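Local atomic coordinates of probable aminotransferase (Pseudomonas aeruginosa, PDB entry 5YKR), a protein that is a probable aminotransferase of class III, a homodimeric member of the pyridoxal-phosphate-dependent enzyme superfamily with its cofactor covalently bound. Residues P312-R315 and P316-I320; L389-T392 and H393-N397. One frame throughout, in Å; residues are numbered along the deposited sequence.

Contact 1. Residues P312-R315 and P316-I320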
# COMPACT_ATOMS: atom_id res chain seq x y z
N PRO A 312 17.11 14.65 -8.33
CA PRO A 312 17.04 16.06 -7.99
C PRO A 312 15.61 16.57 -7.76
O PRO A 312 14.63 16.01 -8.25
CB PRO A 312 17.59 16.75 -9.21
CG PRO A 312 18.48 15.76 -9.86
CD PRO A 312 17.80 14.43 -9.63
N HIS A 313 15.53 17.62 -6.95
CA HIS A 313 14.25 18.32 -6.80
C HIS A 313 13.71 18.70 -8.18
O HIS A 313 14.45 19.08 -9.09
CB HIS A 313 14.45 19.56 -5.92
CG HIS A 313 14.78 19.20 -4.52
ND1 HIS A 313 13.84 18.67 -3.66
CD2 HIS A 313 15.98 19.20 -3.87
CE1 HIS A 313 14.44 18.40 -2.51
NE2 HIS A 313 15.74 18.68 -2.62
N PHE A 314 12.41 18.57 -8.32
CA PHE A 314 11.79 18.70 -9.67
C PHE A 314 11.90 20.13 -10.15
O PHE A 314 11.70 21.08 -9.37
CB PHE A 314 10.31 18.28 -9.57
CG PHE A 314 9.68 17.91 -10.86
CD1 PHE A 314 9.95 16.66 -11.45
CD2 PHE A 314 8.82 18.76 -11.47
CE1 PHE A 314 9.33 16.29 -12.62
CE2 PHE A 314 8.19 18.42 -12.66
CZ PHE A 314 8.44 17.19 -13.23
N ARG A 315 12.18 20.30 -11.43
CA ARG A 315 12.40 21.60 -12.01
C ARG A 315 11.16 22.01 -12.83
O ARG A 315 10.45 21.16 -13.40
CB ARG A 315 13.66 21.57 -12.89
CG ARG A 315 14.95 21.31 -12.08
CD ARG A 315 16.21 21.16 -13.00
NE ARG A 315 17.50 21.41 -12.31
CZ ARG A 315 18.27 20.49 -11.72
NH1 ARG A 315 17.94 19.18 -11.72
NH2 ARG A 315 19.47 20.87 -11.16
N PRO A 316 10.90 23.32 -12.90
CA PRO A 316 9.75 23.81 -13.65
C PRO A 316 9.77 23.35 -15.08
O PRO A 316 10.79 23.51 -15.77
CB PRO A 316 9.93 25.32 -13.62
CG PRO A 316 10.95 25.63 -12.57
CD PRO A 316 11.70 24.40 -12.28
N GLY A 317 8.69 22.74 -15.53
CA GLY A 317 8.60 22.26 -16.90
C GLY A 317 9.31 20.95 -17.20
O GLY A 317 9.28 20.49 -18.33
N GLN A 318 9.92 20.33 -16.20
CA GLN A 318 10.54 19.01 -16.37
C GLN A 318 9.51 17.97 -16.74
O GLN A 318 8.35 18.08 -16.35
CB GLN A 318 11.24 18.63 -15.04
CG GLN A 318 11.92 17.27 -15.02
CD GLN A 318 12.68 17.00 -13.74
OE1 GLN A 318 13.03 17.95 -13.00
NE2 GLN A 318 12.95 15.71 -13.47
N ALA A 319 9.91 16.94 -17.48
CA ALA A 319 9.03 15.84 -17.78
C ALA A 319 8.61 15.14 -16.50
O ALA A 319 9.44 14.75 -15.68
CB ALA A 319 9.68 14.85 -18.73
N ILE A 320 7.30 14.93 -16.35
CA ILE A 320 6.75 14.19 -15.21
C ILE A 320 7.32 12.77 -15.13
O ILE A 320 7.55 12.13 -16.11
CB ILE A 320 5.16 14.17 -15.34
CG1 ILE A 320 4.65 15.25 -14.38
CG2 ILE A 320 4.46 12.82 -15.19
CD1 ILE A 320 4.94 16.59 -14.79
O HOH W 1 14.34 14.89 -10.99
O HOH W 2 15.22 17.87 -11.52

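Contact 2. Residues L389-T392 and H393-N397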
# COMPACT_ATOMS: atom_id res chain seq x y z
N LEU A 389 8.05 -18.04 23.81
CA LEU A 389 8.62 -18.94 22.81
C LEU A 389 8.85 -20.27 23.51
O LEU A 389 9.17 -20.32 24.71
CB LEU A 389 9.98 -18.40 22.33
CG LEU A 389 10.14 -17.64 21.03
CD1 LEU A 389 11.58 -17.16 20.90
CD2 LEU A 389 9.64 -18.43 19.80
N PHE A 390 8.75 -21.36 22.73
CA PHE A 390 8.82 -22.71 23.31
C PHE A 390 10.27 -23.22 23.37
O PHE A 390 10.60 -24.28 22.83
CB PHE A 390 7.94 -23.69 22.54
CG PHE A 390 6.54 -23.21 22.24
CD1 PHE A 390 5.81 -22.44 23.15
CD2 PHE A 390 5.93 -23.57 21.05
CE1 PHE A 390 4.53 -22.01 22.84
CE2 PHE A 390 4.63 -23.17 20.75
CZ PHE A 390 3.94 -22.38 21.64
N MET A 391 11.13 -22.44 24.03
CA MET A 391 12.49 -22.86 24.32
C MET A 391 12.91 -22.25 25.67
O MET A 391 12.35 -21.23 26.14
CB MET A 391 13.43 -22.44 23.19
CG MET A 391 13.49 -20.93 22.91
SD MET A 391 14.38 -20.43 21.44
CE MET A 391 16.08 -20.80 21.93
N THR A 392 13.88 -22.88 26.30
CA THR A 392 14.22 -22.50 27.68
C THR A 392 14.82 -21.08 27.84
O THR A 392 14.56 -20.39 28.82
CB THR A 392 15.17 -23.55 28.30
OG1 THR A 392 14.43 -24.75 28.41
CG2 THR A 392 15.59 -23.16 29.64
N HIS A 393 15.62 -20.68 26.87
CA HIS A 393 16.43 -19.48 26.96
C HIS A 393 16.10 -18.57 25.77
O HIS A 393 15.67 -19.04 24.74
CB HIS A 393 17.91 -19.83 26.93
CG HIS A 393 18.35 -20.76 28.04
ND1 HIS A 393 18.46 -20.36 29.36
CD2 HIS A 393 18.72 -22.06 28.01
CE1 HIS A 393 18.87 -21.38 30.10
NE2 HIS A 393 19.05 -22.42 29.30
N ALA A 394 16.33 -17.27 25.92
CA ALA A 394 16.17 -16.37 24.81
C ALA A 394 17.02 -16.84 23.61
O ALA A 394 18.19 -17.19 23.77
CB ALA A 394 16.58 -14.96 25.21
N PRO A 395 16.43 -16.80 22.42
CA PRO A 395 17.19 -17.17 21.23
C PRO A 395 18.30 -16.19 20.93
O PRO A 395 18.13 -14.98 21.13
CB PRO A 395 16.11 -17.15 20.13
CG PRO A 395 15.14 -16.08 20.58
CD PRO A 395 15.07 -16.30 22.09
N ARG A 396 19.40 -16.68 20.42
CA ARG A 396 20.52 -15.81 20.03
C ARG A 396 20.27 -15.19 18.64
O ARG A 396 20.87 -14.21 18.31
CB ARG A 396 21.83 -16.60 19.97
CG ARG A 396 22.34 -16.98 21.36
CD ARG A 396 23.60 -17.80 21.22
NE ARG A 396 23.19 -19.16 20.87
CZ ARG A 396 23.54 -20.27 21.52
NH1 ARG A 396 24.37 -20.25 22.57
NH2 ARG A 396 23.05 -21.43 21.10
N ASN A 397 19.44 -15.86 17.83
CA ASN A 397 19.16 -15.40 16.50
C ASN A 397 17.82 -15.97 16.01
O ASN A 397 17.19 -16.80 16.67
CB ASN A 397 20.33 -15.73 15.55
CG ASN A 397 20.71 -17.20 15.59
OD1 ASN A 397 19.84 -18.07 15.43
ND2 ASN A 397 22.00 -17.47 15.80

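Contact 1. Residues P312-R315 and P316-I320
Gln318 folds back over the ring of Phe314 and bonds to the backbone of Arg315. The backbone between them makes a type II beta turn from Arg315 to Gln318, with Pro316 and Gly317 at its two corners. Gly317 has a positive phi of 79°, which suits glycine at the second corner. The turn is closed by Gln318 N, which donates to Arg315 O at 3.0 Å. The Gln318 side chain starts at CB, which sits over one face of the Phe314 ring, 3.9 Å from its centroid, as a CH-pi contact offset toward the rim. CG follows with its nearest ring atom at Phe314 CE1. With CG anti to the backbone N (chi1 179°) and the chain extended beyond, the side chain runs back across the ring. Gln318 CD reaches Phe314 CD1 at 3.6 Å, and the amide lies stacked on the ring with the planes 20° apart. Gln318 OE1 then accepts from Arg315 N at 3.0 Å, a fairly straight bond. A water also donates to OE1; it donates to His313 O as well and accepts from Arg315 NH1. At the other tip atom, NE2 donates one hydrogen to a second water, which donates to Pro312 O. These bonds at both ends of the amide fix its rotation.

The loop follows helix 301-310 and lies at the dimer interface. Gln51 of the second subunit bonds to Phe314 N and His313 ND1, and Gln52 of that subunit packs on Phe314 and Ile320. Within the loop, Ile320 CD1 approaches Phe314 CZ obliquely at 3.9 Å. The ring edge meets a backbone carbonyl, with Phe314 CE1 3.4 Å from Ala319 O, near the ring plane.

Contact 2. Residues L389-T392 and H393-N397
Pro395 is met by two side chains from the preceding residues, Leu389 and Met391. Leu389 reaches it tip to tip, with CD1 3.7 Å from Pro395 CG. Met391 crosses the proline at about a right angle, and its SD lies 3.9 Å from Pro395 CB. The Met391 chain bends at its end (chi3 -70°). This brings Met391 CE within 3.3 Å of His393 O, with Pro395 CA also close. A separate pair forms where the two segments join. Thr392 and His393 lie side by side and point the same way. Thr392 CG2 stands over the centre of the imidazole face, 3.6 Å from the ring centroid, in a CH-pi contact. Because Thr392 OG1 takes chi1 -66°, beside the backbone N, CG2 lies anti to that N and is set over the ring.

Residues 389-397 connect strand 385-389, whose last residue is Leu389, to helix 398-402. They begin with an inverse gamma turn centred on Phe390, where Met391 N makes a weak bond to Leu389 O. They end at Asn397, the N-cap residue of the helix, whose OD1 accepts from Glu400 N.

Further out, His378 of the neighbouring strand 378-382 packs on Leu389 and Pro395, and its ND1 is hydrogen-bonded to Met391 O. Pro395 also rests on Glu400 and Ala401 of helix 398-402.

Overall arrangement
Both are local contacts in loops of the class III aminotransferase chain, but they hold different elements. Contact 1 follows helix 301-310 and contact 2 joins strand 385-389 to helix 398-402. Their centres are about 52 Å apart, on opposite sides of the chain's centre. Contact 1 is a surface contact far from that centre, and the second subunit packs on it. Contact 2 is partly buried, and no other chain of the assembly touches it. In contact 1 hydrogen bonds and waters link the segments beside a stacked ring. In contact 2 no hydrogen bond crosses; Leu389 and Pro395 pack in the buried part with the Met391 sulfur beside them, and a methyl-imidazole pair lies at the exposed end.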